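Local structure of stromal cell-derived factor 2-like protein (Arabidopsis thaliana, 3MAL) at residues S121-G133 and R143-L155. The protein takes part in protein quality control and the unfolded protein response in the endoplasmic reticulum, and forms a complex with ERDJ3B and BIP1 needed for the immune receptor EFR. Numbering follows the deposited sequence.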
loop_
_atom_site.group_PDB
_atom_site.type_symbol
_atom_site.label_atom_id
_atom_site.label_comp_id
_atom_site.label_asym_id
_atom_site.label_seq_id
_atom_site.Cartn_x
_atom_site.Cartn_y
_atom_site.Cartn_z
ATOM N N SER A 121 -0.386 -14.562 6.892
ATOM C CA SER A 121 -1.155 -13.371 6.557
ATOM C C SER A 121 -2.373 -13.386 7.465
ATOM O O SER A 121 -2.868 -14.466 7.829
ATOM C CB SER A 121 -1.576 -13.408 5.071
ATOM O OG SER A 121 -2.335 -12.266 4.689
ATOM N N ASP A 122 -2.842 -12.210 7.872
ATOM C CA ASP A 122 -4.114 -12.114 8.599
ATOM C C ASP A 122 -4.980 -10.954 8.107
ATOM O O ASP A 122 -4.585 -10.256 7.168
ATOM C CB ASP A 122 -3.922 -12.116 10.127
ATOM C CG ASP A 122 -3.222 -10.888 10.656
ATOM O OD1 ASP A 122 -3.384 -9.775 10.107
ATOM O OD2 ASP A 122 -2.521 -11.029 11.677
ATOM N N THR A 123 -6.162 -10.755 8.705
ATOM C CA THR A 123 -7.064 -9.663 8.256
ATOM C C THR A 123 -6.452 -8.244 8.352
ATOM O O THR A 123 -6.928 -7.299 7.711
ATOM C CB THR A 123 -8.449 -9.683 8.965
ATOM O OG1 THR A 123 -8.295 -9.376 10.347
ATOM C CG2 THR A 123 -9.146 -11.042 8.806
ATOM N N GLY A 124 -5.405 -8.092 9.160
ATOM C CA GLY A 124 -4.734 -6.802 9.267
ATOM C C GLY A 124 -3.999 -6.446 7.977
ATOM O O GLY A 124 -3.531 -5.317 7.824
ATOM N N ASP A 125 -3.896 -7.423 7.069
ATOM C CA ASP A 125 -3.328 -7.223 5.728
ATOM C C ASP A 125 -4.384 -6.764 4.702
ATOM O O ASP A 125 -4.075 -6.608 3.522
ATOM C CB ASP A 125 -2.683 -8.526 5.232
ATOM C CG ASP A 125 -1.543 -9.003 6.122
ATOM O OD1 ASP A 125 -0.880 -8.192 6.816
ATOM O OD2 ASP A 125 -1.304 -10.219 6.127
ATOM N N HIS A 126 -5.626 -6.546 5.151
ATOM C CA HIS A 126 -6.737 -6.267 4.229
ATOM C C HIS A 126 -7.022 -4.768 4.063
ATOM O O HIS A 126 -7.147 -4.036 5.051
ATOM C CB HIS A 126 -8.000 -7.050 4.668
ATOM C CG HIS A 126 -7.805 -8.537 4.679
ATOM N ND1 HIS A 126 -8.829 -9.422 4.963
ATOM C CD2 HIS A 126 -6.707 -9.294 4.432
ATOM C CE1 HIS A 126 -8.362 -10.660 4.903
ATOM N NE2 HIS A 126 -7.081 -10.609 4.572
ATOM N N TRP A 127 -7.118 -4.326 2.801
ATOM C CA TRP A 127 -7.360 -2.924 2.444
ATOM C C TRP A 127 -8.487 -2.853 1.432
ATOM O O TRP A 127 -8.551 -3.676 0.494
ATOM C CB TRP A 127 -6.097 -2.283 1.837
ATOM C CG TRP A 127 -4.888 -2.341 2.756
ATOM C CD1 TRP A 127 -4.058 -3.403 2.936
ATOM C CD2 TRP A 127 -4.395 -1.294 3.611
ATOM N NE1 TRP A 127 -3.073 -3.098 3.853
ATOM C CE2 TRP A 127 -3.251 -1.807 4.279
ATOM C CE3 TRP A 127 -4.794 0.023 3.865
ATOM C CZ2 TRP A 127 -2.518 -1.052 5.207
ATOM C CZ3 TRP A 127 -4.052 0.790 4.785
ATOM C CH2 TRP A 127 -2.924 0.244 5.435
ATOM N N LYS A 128 -9.376 -1.881 1.604
ATOM C CA LYS A 128 -10.453 -1.694 0.632
ATOM C C LYS A 128 -9.996 -0.674 -0.406
ATOM O O LYS A 128 -9.552 0.427 -0.048
ATOM C CB LYS A 128 -11.716 -1.245 1.368
ATOM C CG LYS A 128 -12.907 -0.774 0.519
ATOM C CD LYS A 128 -13.822 -0.015 1.508
ATOM C CE LYS A 128 -15.102 0.486 0.887
ATOM N NZ LYS A 128 -15.984 1.132 1.924
ATOM N N LEU A 129 -10.073 -1.049 -1.684
ATOM C CA LEU A 129 -9.779 -0.104 -2.762
ATOM C C LEU A 129 -11.002 0.782 -3.013
ATOM O O LEU A 129 -12.119 0.287 -3.211
ATOM C CB LEU A 129 -9.369 -0.800 -4.065
ATOM C CG LEU A 129 -9.190 0.191 -5.234
ATOM C CD1 LEU A 129 -7.823 0.919 -5.178
ATOM C CD2 LEU A 129 -9.359 -0.515 -6.556
ATOM N N ILE A 130 -10.777 2.088 -2.997
ATOM C CA ILE A 130 -11.851 3.054 -3.216
ATOM C C ILE A 130 -11.444 3.936 -4.375
ATOM O O ILE A 130 -10.497 4.720 -4.261
ATOM C CB ILE A 130 -12.101 3.903 -1.949
ATOM C CG1 ILE A 130 -12.453 2.975 -0.768
ATOM C CG2 ILE A 130 -13.238 4.904 -2.186
ATOM C CD1 ILE A 130 -12.508 3.663 0.585
ATOM N N ILE A 131 -12.113 3.780 -5.509
ATOM C CA ILE A 131 -11.772 4.604 -6.660
ATOM C C ILE A 131 -12.526 5.920 -6.553
ATOM O O ILE A 131 -13.744 5.929 -6.402
ATOM C CB ILE A 131 -12.077 3.906 -8.001
ATOM C CG1 ILE A 131 -11.324 2.570 -8.099
ATOM C CG2 ILE A 131 -11.722 4.823 -9.187
ATOM C CD1 ILE A 131 -11.739 1.749 -9.321
ATOM N N GLU A 132 -11.804 7.029 -6.662
ATOM C CA GLU A 132 -12.419 8.324 -6.388
ATOM C C GLU A 132 -13.529 8.765 -7.362
ATOM O O GLU A 132 -14.605 9.196 -6.920
ATOM C CB GLU A 132 -11.356 9.402 -6.138
ATOM C CG GLU A 132 -10.792 9.265 -4.728
ATOM C CD GLU A 132 -11.890 9.368 -3.667
ATOM O OE1 GLU A 132 -12.749 10.272 -3.831
ATOM O OE2 GLU A 132 -11.910 8.554 -2.696
ATOM N N GLY A 133 -13.309 8.613 -8.663
ATOM C CA GLY A 133 -14.386 8.865 -9.640
ATOM C C GLY A 133 -15.444 7.759 -9.722
ATOM O O GLY A 133 -15.585 6.931 -8.814
ATOM N N ARG A 143 -7.114 8.169 -9.590
ATOM C CA ARG A 143 -6.995 8.563 -8.198
ATOM C C ARG A 143 -7.774 7.579 -7.337
ATOM O O ARG A 143 -8.950 7.288 -7.616
ATOM C CB ARG A 143 -7.523 9.987 -8.041
ATOM C CG ARG A 143 -6.706 11.018 -8.842
ATOM C CD ARG A 143 -7.444 12.347 -9.003
ATOM N NE ARG A 143 -7.036 13.275 -7.954
ATOM C CZ ARG A 143 -7.773 13.616 -6.902
ATOM N NH1 ARG A 143 -9.000 13.120 -6.749
ATOM N NH2 ARG A 143 -7.281 14.468 -6.006
ATOM N N VAL A 144 -7.105 7.032 -6.319
ATOM C CA VAL A 144 -7.720 6.015 -5.446
ATOM C C VAL A 144 -7.317 6.284 -3.999
ATOM O O VAL A 144 -6.368 7.031 -3.722
ATOM C CB VAL A 144 -7.289 4.536 -5.826
ATOM C CG1 VAL A 144 -7.626 4.218 -7.287
ATOM C CG2 VAL A 144 -5.779 4.292 -5.554
ATOM N N ARG A 145 -8.045 5.663 -3.081
ATOM C CA ARG A 145 -7.630 5.605 -1.675
ATOM C C ARG A 145 -7.595 4.132 -1.339
ATOM O O ARG A 145 -8.261 3.334 -2.006
ATOM C CB ARG A 145 -8.635 6.330 -0.768
ATOM C CG ARG A 145 -8.751 7.828 -1.045
ATOM C CD ARG A 145 -9.591 8.577 0.023
ATOM N NE ARG A 145 -10.252 9.741 -0.583
ATOM C CZ ARG A 145 -9.771 10.978 -0.598
ATOM N NH1 ARG A 145 -8.628 11.276 -0.024
ATOM N NH2 ARG A 145 -10.465 11.929 -1.174
ATOM N N LEU A 146 -6.817 3.770 -0.324
ATOM C CA LEU A 146 -6.848 2.414 0.239
ATOM C C LEU A 146 -7.185 2.523 1.724
ATOM O O LEU A 146 -6.446 3.130 2.512
ATOM C CB LEU A 146 -5.498 1.734 0.045
ATOM C CG LEU A 146 -5.111 1.390 -1.396
ATOM C CD1 LEU A 146 -3.638 1.119 -1.456
ATOM C CD2 LEU A 146 -5.913 0.196 -1.892
ATOM N N GLN A 147 -8.311 1.935 2.098
ATOM C CA GLN A 147 -8.785 2.007 3.479
ATOM C C GLN A 147 -8.572 0.686 4.212
ATOM O O GLN A 147 -9.070 -0.359 3.804
ATOM C CB GLN A 147 -10.250 2.447 3.541
ATOM C CG GLN A 147 -10.708 2.726 4.982
ATOM C CD GLN A 147 -12.158 3.135 5.098
ATOM O OE1 GLN A 147 -12.991 2.770 4.262
ATOM N NE2 GLN A 147 -12.473 3.909 6.145
ATOM N N HIS A 148 -7.812 0.743 5.297
ATOM C CA HIS A 148 -7.520 -0.449 6.058
ATOM C C HIS A 148 -8.838 -0.962 6.652
ATOM O O HIS A 148 -9.526 -0.219 7.348
ATOM C CB HIS A 148 -6.484 -0.124 7.138
ATOM C CG HIS A 148 -5.980 -1.326 7.894
ATOM N ND1 HIS A 148 -6.264 -1.543 9.227
ATOM C CD2 HIS A 148 -5.192 -2.357 7.507
ATOM C CE1 HIS A 148 -5.681 -2.662 9.627
ATOM N NE2 HIS A 148 -5.020 -3.172 8.604
ATOM N N ILE A 149 -9.193 -2.206 6.352
ATOM C CA ILE A 149 -10.467 -2.803 6.828
ATOM C C ILE A 149 -10.618 -2.773 8.359
ATOM O O ILE A 149 -11.629 -2.275 8.861
ATOM C CB ILE A 149 -10.688 -4.271 6.341
ATOM C CG1 ILE A 149 -10.718 -4.376 4.810
ATOM C CG2 ILE A 149 -11.974 -4.898 7.005
ATOM C CD1 ILE A 149 -11.870 -3.666 4.113
ATOM N N ASP A 150 -9.605 -3.257 9.087
ATOM C CA ASP A 150 -9.732 -3.473 10.539
ATOM C C ASP A 150 -9.754 -2.203 11.372
ATOM O O ASP A 150 -10.437 -2.152 12.403
ATOM C CB ASP A 150 -8.662 -4.464 11.057
ATOM C CG ASP A 150 -8.977 -5.911 10.679
ATOM O OD1 ASP A 150 -10.106 -6.166 10.231
ATOM O OD2 ASP A 150 -8.108 -6.796 10.803
ATOM N N THR A 151 -9.016 -1.181 10.935
ATOM C CA THR A 151 -8.922 0.073 11.673
ATOM C C THR A 151 -9.701 1.215 11.038
ATOM O O THR A 151 -9.889 2.246 11.671
ATOM C CB THR A 151 -7.457 0.567 11.802
ATOM O OG1 THR A 151 -6.897 0.731 10.494
ATOM C CG2 THR A 151 -6.600 -0.395 12.619
ATOM N N SER A 152 -10.122 1.048 9.785
ATOM C CA SER A 152 -10.699 2.135 8.984
ATOM C C SER A 152 -9.727 3.290 8.638
ATOM O O SER A 152 -10.167 4.324 8.144
ATOM C CB SER A 152 -11.983 2.690 9.635
ATOM O OG SER A 152 -12.950 1.685 9.760
ATOM N N GLY A 153 -8.422 3.106 8.856
ATOM C CA GLY A 153 -7.417 4.101 8.462
ATOM C C GLY A 153 -7.181 4.171 6.947
ATOM O O GLY A 153 -7.063 3.127 6.293
ATOM N N TYR A 154 -7.151 5.373 6.370
ATOM C CA TYR A 154 -6.738 5.530 4.971
ATOM C C TYR A 154 -5.221 5.556 4.949
ATOM O O TYR A 154 -4.603 6.247 5.768
ATOM C CB TYR A 154 -7.280 6.836 4.360
ATOM C CG TYR A 154 -8.773 6.867 4.328
ATOM C CD1 TYR A 154 -9.472 6.114 3.379
ATOM C CD2 TYR A 154 -9.498 7.593 5.276
ATOM C CE1 TYR A 154 -10.854 6.120 3.333
ATOM C CE2 TYR A 154 -10.899 7.607 5.236
ATOM C CZ TYR A 154 -11.565 6.850 4.256
ATOM O OH TYR A 154 -12.945 6.812 4.180
ATOM N N LEU A 155 -4.632 4.782 4.036
ATOM C CA LEU A 155 -3.202 4.855 3.768
ATOM C C LEU A 155 -2.840 6.318 3.462
ATOM O O LEU A 155 -3.437 6.955 2.574
ATOM C CB LEU A 155 -2.845 3.954 2.563
ATOM C CG LEU A 155 -1.351 3.877 2.239
ATOM C CD1 LEU A 155 -0.630 3.061 3.327
ATOM C CD2 LEU A 155 -1.161 3.239 0.856
HETATM O O HOH W 1 -7.535 -4.703 7.810
HETATM O O HOH W 2 -10.698 8.253 -9.866
#
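His148 and Trp127 face each other as a non-hydrogen-bonded pair of the antiparallel hairpin 127-131/143-148. CB of His148 lies over the six-membered ring of Trp127, 3.9 Å from its centroid, a CH-pi contact, and the imidazole turns its edge to the same ring in a T-shaped stack with the planes at 63°. With CG anti to the backbone N (chi1 -173°), the imidazole extends past the indole to the 3-10 turn 123-125, where His148 NE2 donates to Gly124 O at 2.7 Å. That oxygen lies in the imidazole plane, although the N-H reaches it from above the carbonyl plane. On the other ring nitrogen, His148 ND1 is hydrogen-bonded to Thr151 OG1 at 2.7 Å. Beside this, Thr123 OG1 donates to the syn lone pair of Asp150 OD2 at 2.6 Å, and a water ties Thr123 O and His126 O to Asp150 N.

Further along, Leu129 CD1 packs on Val144 CB at 3.7 Å and also meets Leu146 CD2, on the same sheet face as Trp127. On the opposite face, which carries Ile130 and Arg145, Ile130 CD1 touches the edge of the Tyr154 ring; just beyond the strand, Glu132 OE2 forms a salt bridge with Arg145 NE at 2.9 Å. Arg145 NE comes from above the carboxylate plane, and the two flat groups stand 72° apart; Arg145 NH1 also bonds to Lys179 O and Asn182 OD1.

In the second shell, Trp127 NE1 donates to Leu97 O, while Asp122 OD1 closes an Asx turn on Gly124 N. The hairpin belongs to the six-stranded barrel of the beta-trefoil. With both imidazole nitrogens engaged, the ring of His148 is probably held against rotation, coupling the turn before strand 127-131 to the loop after strand 143-148.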